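Local coordinates for protein malate dehydrogenase (Naegleria fowleri, PDB 6UM4) that probably catalyses the reversible, NAD-dependent oxidation of malate to oxaloacetate, at residues R368-S373 with E409-V414; I232-A237 with E243-M248; V264-T269 with T291-Q296; L257-A262 with I313-Q318. All coordinates share one frame; numbering follows the deposited sequence.

Contact 1. Residues R368-S373 with E409-V414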
# COMPACT_ATOMS: atom_id res chain seq x y z
N ARG A 368 -4.32 35.28 -11.61
CA ARG A 368 -4.58 34.26 -12.61
C ARG A 368 -3.27 33.72 -13.19
O ARG A 368 -2.21 34.36 -13.12
CB ARG A 368 -5.47 34.83 -13.73
CG ARG A 368 -6.70 35.61 -13.20
CD ARG A 368 -7.56 36.26 -14.29
NE ARG A 368 -8.51 35.31 -14.89
CZ ARG A 368 -9.83 35.34 -14.72
NH1 ARG A 368 -10.60 34.43 -15.31
NH2 ARG A 368 -10.39 36.27 -13.95
N GLY A 369 -3.34 32.54 -13.77
CA GLY A 369 -2.17 31.98 -14.42
C GLY A 369 -1.24 31.20 -13.52
O GLY A 369 -0.25 30.64 -14.01
N ILE A 370 -1.49 31.14 -12.22
CA ILE A 370 -0.73 30.28 -11.33
C ILE A 370 -1.66 29.17 -10.86
O ILE A 370 -2.89 29.33 -10.84
CB ILE A 370 -0.13 31.00 -10.10
CG1 ILE A 370 -1.22 31.73 -9.33
CG2 ILE A 370 1.00 31.93 -10.50
CD1 ILE A 370 -0.78 32.17 -7.96
N TRP A 371 -1.05 28.06 -10.46
CA TRP A 371 -1.76 26.99 -9.78
C TRP A 371 -1.63 27.22 -8.28
O TRP A 371 -0.52 27.44 -7.77
CB TRP A 371 -1.23 25.62 -10.17
CG TRP A 371 -2.02 24.91 -11.26
CD1 TRP A 371 -2.63 23.70 -11.16
CD2 TRP A 371 -2.26 25.39 -12.59
NE1 TRP A 371 -3.25 23.40 -12.35
CE2 TRP A 371 -3.03 24.40 -13.25
CE3 TRP A 371 -1.89 26.53 -13.29
CZ2 TRP A 371 -3.45 24.53 -14.59
CZ3 TRP A 371 -2.31 26.67 -14.62
CH2 TRP A 371 -3.09 25.67 -15.25
N CYS A 372 -2.75 27.21 -7.59
CA CYS A 372 -2.77 27.62 -6.20
C CYS A 372 -3.74 26.73 -5.46
O CYS A 372 -4.87 26.56 -5.90
CB CYS A 372 -3.20 29.08 -6.09
SG CYS A 372 -3.28 29.70 -4.42
N SER A 373 -3.29 26.20 -4.32
CA SER A 373 -4.13 25.35 -3.49
C SER A 373 -5.22 26.18 -2.83
O SER A 373 -5.00 27.32 -2.40
CB SER A 373 -3.27 24.66 -2.42
OG SER A 373 -3.97 23.67 -1.68
N GLU A 409 7.01 34.15 -8.35
CA GLU A 409 8.44 34.10 -8.60
C GLU A 409 8.82 32.82 -9.32
O GLU A 409 9.64 32.84 -10.25
CB GLU A 409 9.23 34.24 -7.29
N GLU A 410 8.21 31.70 -8.94
CA GLU A 410 8.47 30.45 -9.63
C GLU A 410 8.07 30.55 -11.10
O GLU A 410 8.81 30.13 -11.99
CB GLU A 410 7.73 29.32 -8.93
CG GLU A 410 8.34 28.97 -7.58
CD GLU A 410 7.77 27.71 -6.93
OE1 GLU A 410 7.08 26.90 -7.61
OE2 GLU A 410 7.99 27.54 -5.71
N LYS A 411 6.91 31.16 -11.38
CA LYS A 411 6.44 31.26 -12.75
C LYS A 411 7.39 32.09 -13.61
O LYS A 411 7.75 31.68 -14.72
CB LYS A 411 5.04 31.86 -12.78
CG LYS A 411 4.49 32.09 -14.16
CD LYS A 411 3.00 32.37 -14.09
CE LYS A 411 2.46 32.80 -15.44
NZ LYS A 411 1.72 31.66 -16.05
N LYS A 412 7.87 33.22 -13.08
CA LYS A 412 8.80 34.05 -13.83
C LYS A 412 10.08 33.29 -14.16
O LYS A 412 10.66 33.49 -15.23
CB LYS A 412 9.14 35.32 -13.06
N ILE A 413 10.52 32.40 -13.26
CA ILE A 413 11.75 31.67 -13.52
C ILE A 413 11.58 30.71 -14.68
O ILE A 413 12.48 30.57 -15.52
CB ILE A 413 12.21 30.95 -12.24
CG1 ILE A 413 12.78 31.96 -11.26
CG2 ILE A 413 13.18 29.81 -12.59
CD1 ILE A 413 13.10 31.39 -9.91
N VAL A 414 10.42 30.07 -14.81
CA VAL A 414 10.22 29.07 -15.85
C VAL A 414 9.43 29.62 -17.03
O VAL A 414 9.00 28.84 -17.89
CB VAL A 414 9.55 27.80 -15.31
CG1 VAL A 414 10.38 27.23 -14.18
CG2 VAL A 414 8.11 28.08 -14.84
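Lys411 reaches from helix 394-414, the last helix of the lactate/malate dehydrogenase alpha/beta C-terminal domain, to the loop that leads into strand 371-380, and donates a hydrogen bond from NZ to the carbonyl O of Gly369. Its chain runs out nearly straight, with CG anti to the backbone N (chi1 176°), and bends at the last torsion, where chi4 of 104° swings the ammonium group onto the carbonyl. NZ lies 3.0 Å from Gly369 O and arrives obliquely, with a C=O...N angle of 130° and a tilt out of the carbonyl plane. The aliphatic part of the lysine follows the same path, its CD and CE both 3.7 Å from Gly369 O. Farther back along the chain, the methyl CG2 of Ile370 meets CD of Lys411 at 4.1 Å, and the two side chains cross at a slant. CG2 lies beside the backbone N of Ile370, while the longer branch of this buried isoleucine leads away from the helix. Gly369 has a positive phi that leaves no room for a side chain beside the preceding carbonyl, and as a glycine it has none. Next door, Trp371 packs on Met231 of helix 226-235, which Lys411 also touches. One residue before the lysine, Glu410 splits its carboxylate between two partners, OE1 hydrogen-bonding with Thr228 OG1 and OE2 with Asn279 ND2.

Contact 2. Residues I232-A237 with E243-M248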
# COMPACT_ATOMS: atom_id res chain seq x y z
N ILE A 232 3.11 24.41 -16.00
CA ILE A 232 3.83 24.18 -17.25
C ILE A 232 3.15 23.08 -18.07
O ILE A 232 3.07 23.16 -19.31
CB ILE A 232 5.30 23.82 -16.97
CG1 ILE A 232 6.05 25.04 -16.45
CG2 ILE A 232 5.97 23.32 -18.25
CD1 ILE A 232 6.15 26.15 -17.48
N THR A 233 2.70 22.02 -17.41
CA THR A 233 2.00 20.95 -18.12
C THR A 233 0.80 21.51 -18.87
O THR A 233 0.63 21.26 -20.07
CB THR A 233 1.54 19.87 -17.15
OG1 THR A 233 2.66 19.38 -16.40
CG2 THR A 233 0.90 18.71 -17.91
N SER A 234 -0.03 22.27 -18.16
CA SER A 234 -1.25 22.82 -18.73
C SER A 234 -0.95 23.82 -19.84
O SER A 234 -1.64 23.84 -20.86
CB SER A 234 -2.07 23.48 -17.62
OG SER A 234 -3.29 24.03 -18.11
N ALA A 235 0.08 24.66 -19.65
CA ALA A 235 0.42 25.66 -20.66
C ALA A 235 0.80 25.01 -21.98
O ALA A 235 0.67 25.63 -23.04
CB ALA A 235 1.56 26.54 -20.19
N ASN A 236 1.29 23.78 -21.92
CA ASN A 236 1.73 23.04 -23.10
C ASN A 236 0.72 21.97 -23.50
O ASN A 236 1.06 21.05 -24.25
CB ASN A 236 3.10 22.42 -22.85
CG ASN A 236 4.19 23.47 -22.75
OD1 ASN A 236 4.70 23.94 -23.77
ND2 ASN A 236 4.50 23.89 -21.52
N ALA A 237 -0.51 22.09 -23.01
CA ALA A 237 -1.58 21.16 -23.35
C ALA A 237 -2.84 21.95 -23.64
O ALA A 237 -3.81 21.90 -22.89
CB ALA A 237 -1.80 20.15 -22.22
N GLU A 243 -8.59 22.95 -15.60
CA GLU A 243 -9.08 22.36 -14.36
C GLU A 243 -8.86 20.85 -14.28
O GLU A 243 -8.99 20.27 -13.20
CB GLU A 243 -10.56 22.67 -14.18
CG GLU A 243 -10.82 24.02 -13.54
CD GLU A 243 -10.56 25.18 -14.48
OE1 GLU A 243 -10.42 24.93 -15.70
OE2 GLU A 243 -10.49 26.33 -13.99
N ASN A 244 -8.60 20.19 -15.41
CA ASN A 244 -8.33 18.76 -15.41
C ASN A 244 -6.88 18.42 -15.07
O ASN A 244 -6.52 17.24 -15.07
CB ASN A 244 -8.71 18.15 -16.77
CG ASN A 244 -10.21 18.09 -16.98
OD1 ASN A 244 -10.97 18.31 -16.05
ND2 ASN A 244 -10.63 17.81 -18.19
N ILE A 245 -6.03 19.41 -14.80
CA ILE A 245 -4.65 19.20 -14.39
C ILE A 245 -4.46 19.89 -13.05
O ILE A 245 -4.53 21.12 -12.97
CB ILE A 245 -3.66 19.76 -15.42
CG1 ILE A 245 -3.92 19.17 -16.81
CG2 ILE A 245 -2.22 19.55 -14.97
CD1 ILE A 245 -2.97 19.70 -17.87
N THR A 246 -4.18 19.11 -12.00
CA THR A 246 -3.97 19.71 -10.68
C THR A 246 -2.64 19.24 -10.10
O THR A 246 -2.03 18.27 -10.56
CB THR A 246 -5.10 19.36 -9.72
OG1 THR A 246 -5.19 17.94 -9.58
CG2 THR A 246 -6.43 19.88 -10.26
N ALA A 247 -2.21 19.94 -9.06
CA ALA A 247 -1.02 19.57 -8.31
C ALA A 247 -1.44 19.14 -6.90
O ALA A 247 -2.49 19.57 -6.40
CB ALA A 247 -0.03 20.73 -8.27
N MET A 248 -0.65 18.27 -6.27
CA MET A 248 -1.08 17.63 -5.03
C MET A 248 -0.65 18.40 -3.78
O MET A 248 0.55 18.49 -3.48
CB MET A 248 -0.54 16.21 -4.92
CG MET A 248 -1.26 15.47 -3.82
SD MET A 248 -0.82 13.74 -3.68
CE MET A 248 0.84 13.94 -3.00
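Ile245 pushes its CD1 methyl against the last turn of helix 226-235, where it lies 3.7 Å from CA and 3.9 Å from CB of Ser234. The two elements belong to the beta-alpha-beta unit of strand 218-221, helix 226-235 and strand 245-247, part of the Rossmann-type NAD-binding domain, and the contact packs that crossover helix on an outermost strand of the parallel sheet. The same methyl meets CG2 of Thr233 at 4.0 Å, the two side chains slanting across each other. Ile245 points its extended CG1-CD1 branch at the helix, CG1 standing beside the backbone N (chi1 -55°) and CD1 continuing anti. Thr233 offers its methyl to this contact while OG1 hydrogen-bonds to the carbonyl O of Asn229, one turn earlier. On the sheet side, Ile245 also packs on Val219 and Ile221 of strand 218-221, and its carbonyl O accepts a hydrogen bond from Trp371 NE1. Beyond this shell, Asn236 folds back over the end of the helix. Its ND2 donates a nearly straight bond to Ile232 O, 2.7 Å away with an N-H...O angle of 165°, while Asn236 N reaches the same oxygen from the opposite face of the carbonyl plane.

Contact 3. Residues V264-T269 with T291-Q296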
# COMPACT_ATOMS: atom_id res chain seq x y z
N VAL A 264 -5.70 17.96 19.78
CA VAL A 264 -7.01 18.05 20.41
C VAL A 264 -7.46 16.71 21.00
O VAL A 264 -8.26 16.68 21.94
CB VAL A 264 -8.02 18.58 19.38
CG1 VAL A 264 -9.46 18.39 19.84
CG2 VAL A 264 -7.73 20.03 19.09
N GLY A 265 -6.97 15.59 20.46
CA GLY A 265 -7.40 14.30 20.93
C GLY A 265 -8.74 13.83 20.38
O GLY A 265 -9.45 13.08 21.06
N CYS A 266 -9.09 14.22 19.16
CA CYS A 266 -10.36 13.86 18.54
C CYS A 266 -10.13 12.83 17.45
O CYS A 266 -9.00 12.44 17.16
CB CYS A 266 -11.07 15.10 17.99
SG CYS A 266 -10.19 15.99 16.66
N ASN A 267 -11.23 12.35 16.87
CA ASN A 267 -11.13 11.49 15.69
C ASN A 267 -10.97 12.36 14.45
O ASN A 267 -11.35 13.53 14.43
CB ASN A 267 -12.35 10.59 15.56
N ILE A 268 -10.38 11.76 13.41
CA ILE A 268 -10.25 12.46 12.13
C ILE A 268 -11.61 12.90 11.62
O ILE A 268 -11.76 13.99 11.05
CB ILE A 268 -9.52 11.57 11.11
CG1 ILE A 268 -8.06 11.42 11.52
CG2 ILE A 268 -9.62 12.18 9.71
CD1 ILE A 268 -7.25 12.71 11.42
N THR A 269 -12.63 12.06 11.80
CA THR A 269 -13.94 12.41 11.29
C THR A 269 -14.61 13.55 12.07
O THR A 269 -15.61 14.08 11.58
CB THR A 269 -14.86 11.20 11.29
OG1 THR A 269 -14.89 10.62 12.60
CG2 THR A 269 -14.38 10.17 10.28
N THR A 291 -12.23 25.91 10.75
CA THR A 291 -12.27 24.51 11.13
C THR A 291 -13.21 24.29 12.31
O THR A 291 -13.29 25.12 13.23
CB THR A 291 -10.86 24.03 11.45
OG1 THR A 291 -10.01 24.33 10.33
CG2 THR A 291 -10.84 22.52 11.70
N THR A 292 -13.94 23.17 12.29
CA THR A 292 -14.78 22.80 13.41
C THR A 292 -14.42 21.39 13.88
O THR A 292 -13.86 20.58 13.14
CB THR A 292 -16.27 22.87 13.07
OG1 THR A 292 -16.57 21.94 12.02
CG2 THR A 292 -16.67 24.27 12.66
N ILE A 293 -14.73 21.13 15.14
CA ILE A 293 -14.47 19.85 15.78
C ILE A 293 -15.78 19.42 16.42
O ILE A 293 -16.33 20.16 17.25
CB ILE A 293 -13.35 19.94 16.81
CG1 ILE A 293 -12.06 20.42 16.15
CG2 ILE A 293 -13.15 18.59 17.53
CD1 ILE A 293 -10.99 20.79 17.15
N LYS A 294 -16.29 18.26 16.03
CA LYS A 294 -17.57 17.79 16.57
C LYS A 294 -17.55 17.79 18.09
O LYS A 294 -16.64 17.24 18.72
CB LYS A 294 -17.88 16.39 16.04
N GLY A 295 -18.53 18.47 18.69
CA GLY A 295 -18.72 18.48 20.12
C GLY A 295 -17.95 19.52 20.91
O GLY A 295 -18.36 19.86 22.02
N GLN A 296 -16.87 20.07 20.36
CA GLN A 296 -16.01 20.99 21.10
C GLN A 296 -16.43 22.41 20.71
O GLN A 296 -16.13 22.88 19.60
CB GLN A 296 -14.53 20.72 20.80
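Ile293 packs its two branches on two different residues, CD1 on Val264 and CG2 on Cys266. Apolar contacts carry the meeting of the two segments. Val264, the last residue of helix 250-264, points both methyls at the isoleucine: CG1 and CG2 each lie 3.9 Å from Ile293 CD1, the side chains reaching toward each other tip to tip. On the other branch, Ile293 CG2 sits 4.0 Å from the sulfur SG of Cys266 and 4.1 Å from its CB. Chi1 of 63° places that sulfur between the backbone N and the carbonyl carbon of Cys266, from where it faces the methyl. Polar bonds are made within each segment or to its neighbours. A type II turn from Ile293 to Gln296 is closed by Gln296 N on Ile293 O at 3.2 Å, with Gly295 at its third position, though Gly295 and Gln296 are poorly ordered. In the other segment, Gly265 leaves the helix with positive phi, and Asn267 N donates to the carboxylate OD2 of Asp270. Strand 292-293 is an outermost strand of the small antiparallel sheet in the C-terminal domain and pairs with strand 271-277; Ile293 also touches Asn300 and Ile302. Ile268 and Thr269 face the second subunit, packing on its Ala154 and Pro156. What joins the two segments directly is thus van der Waals packing of methyls and a sulfur, which sets no fixed donor-acceptor direction.

Contact 4. Residues L257-A262 with I313-Q318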
# COMPACT_ATOMS: atom_id res chain seq x y z
N LEU A 257 -4.63 17.76 9.26
CA LEU A 257 -5.66 17.00 9.96
C LEU A 257 -5.05 16.16 11.07
O LEU A 257 -5.65 16.02 12.14
CB LEU A 257 -6.44 16.11 8.99
CG LEU A 257 -7.24 16.75 7.87
CD1 LEU A 257 -7.89 15.66 7.06
CD2 LEU A 257 -8.30 17.67 8.44
N ALA A 258 -3.88 15.58 10.83
CA ALA A 258 -3.30 14.75 11.88
C ALA A 258 -2.77 15.59 13.02
O ALA A 258 -2.85 15.17 14.18
CB ALA A 258 -2.20 13.83 11.34
N GLN A 259 -2.24 16.78 12.73
CA GLN A 259 -1.79 17.66 13.82
C GLN A 259 -2.96 18.06 14.71
O GLN A 259 -2.86 18.01 15.94
CB GLN A 259 -1.08 18.89 13.27
CG GLN A 259 0.30 18.60 12.64
CD GLN A 259 1.31 18.01 13.65
OE1 GLN A 259 1.48 18.52 14.75
NE2 GLN A 259 1.97 16.92 13.26
N VAL A 260 -4.09 18.43 14.10
CA VAL A 260 -5.27 18.78 14.89
C VAL A 260 -5.70 17.61 15.77
O VAL A 260 -5.92 17.77 16.98
CB VAL A 260 -6.43 19.20 13.97
CG1 VAL A 260 -7.70 19.33 14.79
CG2 VAL A 260 -6.09 20.49 13.23
N ALA A 261 -5.85 16.43 15.16
CA ALA A 261 -6.33 15.27 15.89
C ALA A 261 -5.40 14.89 17.04
O ALA A 261 -5.86 14.52 18.13
CB ALA A 261 -6.50 14.10 14.93
N ALA A 262 -4.09 14.96 16.81
CA ALA A 262 -3.15 14.65 17.89
C ALA A 262 -3.22 15.69 19.01
O ALA A 262 -3.25 15.33 20.19
CB ALA A 262 -1.73 14.54 17.32
N ILE A 313 1.31 25.70 12.20
CA ILE A 313 1.75 25.98 10.84
C ILE A 313 3.17 25.50 10.59
O ILE A 313 3.40 24.85 9.55
CB ILE A 313 1.56 27.48 10.51
CG1 ILE A 313 0.08 27.80 10.33
CG2 ILE A 313 2.34 27.81 9.24
CD1 ILE A 313 -0.20 29.26 10.05
N PRO A 314 4.16 25.79 11.44
CA PRO A 314 5.50 25.25 11.17
C PRO A 314 5.58 23.74 11.22
O PRO A 314 6.35 23.14 10.46
CB PRO A 314 6.37 25.89 12.26
CG PRO A 314 5.43 26.44 13.26
CD PRO A 314 4.15 26.73 12.57
N ASN A 315 4.82 23.09 12.11
CA ASN A 315 4.85 21.63 12.16
C ASN A 315 4.32 21.03 10.86
O ASN A 315 4.84 20.02 10.38
CB ASN A 315 4.03 21.11 13.34
CG ASN A 315 4.70 21.34 14.67
OD1 ASN A 315 5.91 21.54 14.75
ND2 ASN A 315 3.92 21.30 15.74
N VAL A 316 3.29 21.65 10.28
CA VAL A 316 2.74 21.17 9.03
C VAL A 316 3.72 21.42 7.89
O VAL A 316 3.91 20.57 7.02
CB VAL A 316 1.38 21.84 8.75
CG1 VAL A 316 0.85 21.39 7.40
CG2 VAL A 316 0.37 21.51 9.82
N GLN A 317 4.35 22.60 7.88
CA GLN A 317 5.28 22.95 6.81
C GLN A 317 6.52 22.06 6.84
O GLN A 317 7.06 21.71 5.79
CB GLN A 317 5.70 24.42 6.92
CG GLN A 317 4.61 25.44 6.65
CD GLN A 317 5.02 26.83 7.08
OE1 GLN A 317 5.87 27.00 7.97
NE2 GLN A 317 4.43 27.85 6.45
N GLN A 318 6.97 21.68 8.04
CA GLN A 318 8.23 20.97 8.21
C GLN A 318 8.05 19.49 8.46
O GLN A 318 9.00 18.81 8.86
CB GLN A 318 9.04 21.59 9.36
CG GLN A 318 9.30 23.05 9.13
CD GLN A 318 10.08 23.29 7.85
OE1 GLN A 318 10.93 22.47 7.47
NE2 GLN A 318 9.78 24.38 7.16
O HOH W 1 1.21 21.00 15.52
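Gln259 supplies about half of the buried surface, meeting Val316 with the middle of its side chain and Asn315 with its amide end. CG stands beside the backbone N (chi1 -70°), facing the other helix, and the bend at chi2 (-62°) turns the amide toward Asn315. CG lies 4.1 Å from CG2 of Val316, and the two side chains run antiparallel alongside one another. At the amide end, OE1 stands 3.9 Å from CB of Asn315. These segments belong to helices 250-264 and 305-317 of the alpha/beta C-terminal domain of the lactate/malate dehydrogenase family, whose side chains also meet where Gln259 and Val260 pack on Phe312. Val316, buried, rests as well on Pro286 of strand 285-287. Leu257 and Ala258, on the same helix as Gln259, touch Ala154 and Asp152 of the second subunit. The side chains of Asn315 and Gln259 lie roughly perpendicular, their amide planes 61° apart, and Asn315 ND2 remains 3.8 Å from Gln259 OE1. A water fills in between as a bridge: it donates to Gln259 OE1 at 2.6 Å and accepts from Asn315 ND2 at 2.7 Å.

How the contacts relate
Contact 2 is buried throughout, whereas contacts 1, 3 and 4 are only partly so. Contacts 1 and 2 adjoin across the two domains: Trp371 CH2 packs 3.3 Å from Ser234 OG, and Val414 packs on Ile232. Contacts 3 and 4 share helix 250-264, and contact 3 is nested in the loop that contact 4 closes; Ile268 packs on Ala261 and both contacts touch the second subunit. Their centres are about 14 Å apart, against about 34 Å between contacts 2 and 3, which lie on opposite sides of the chain's centre. Contacts 2 and 3 are apolar, contact 1 adds a lysine-carbonyl bond, and contact 4 pairs an apolar touch with a single water bridge.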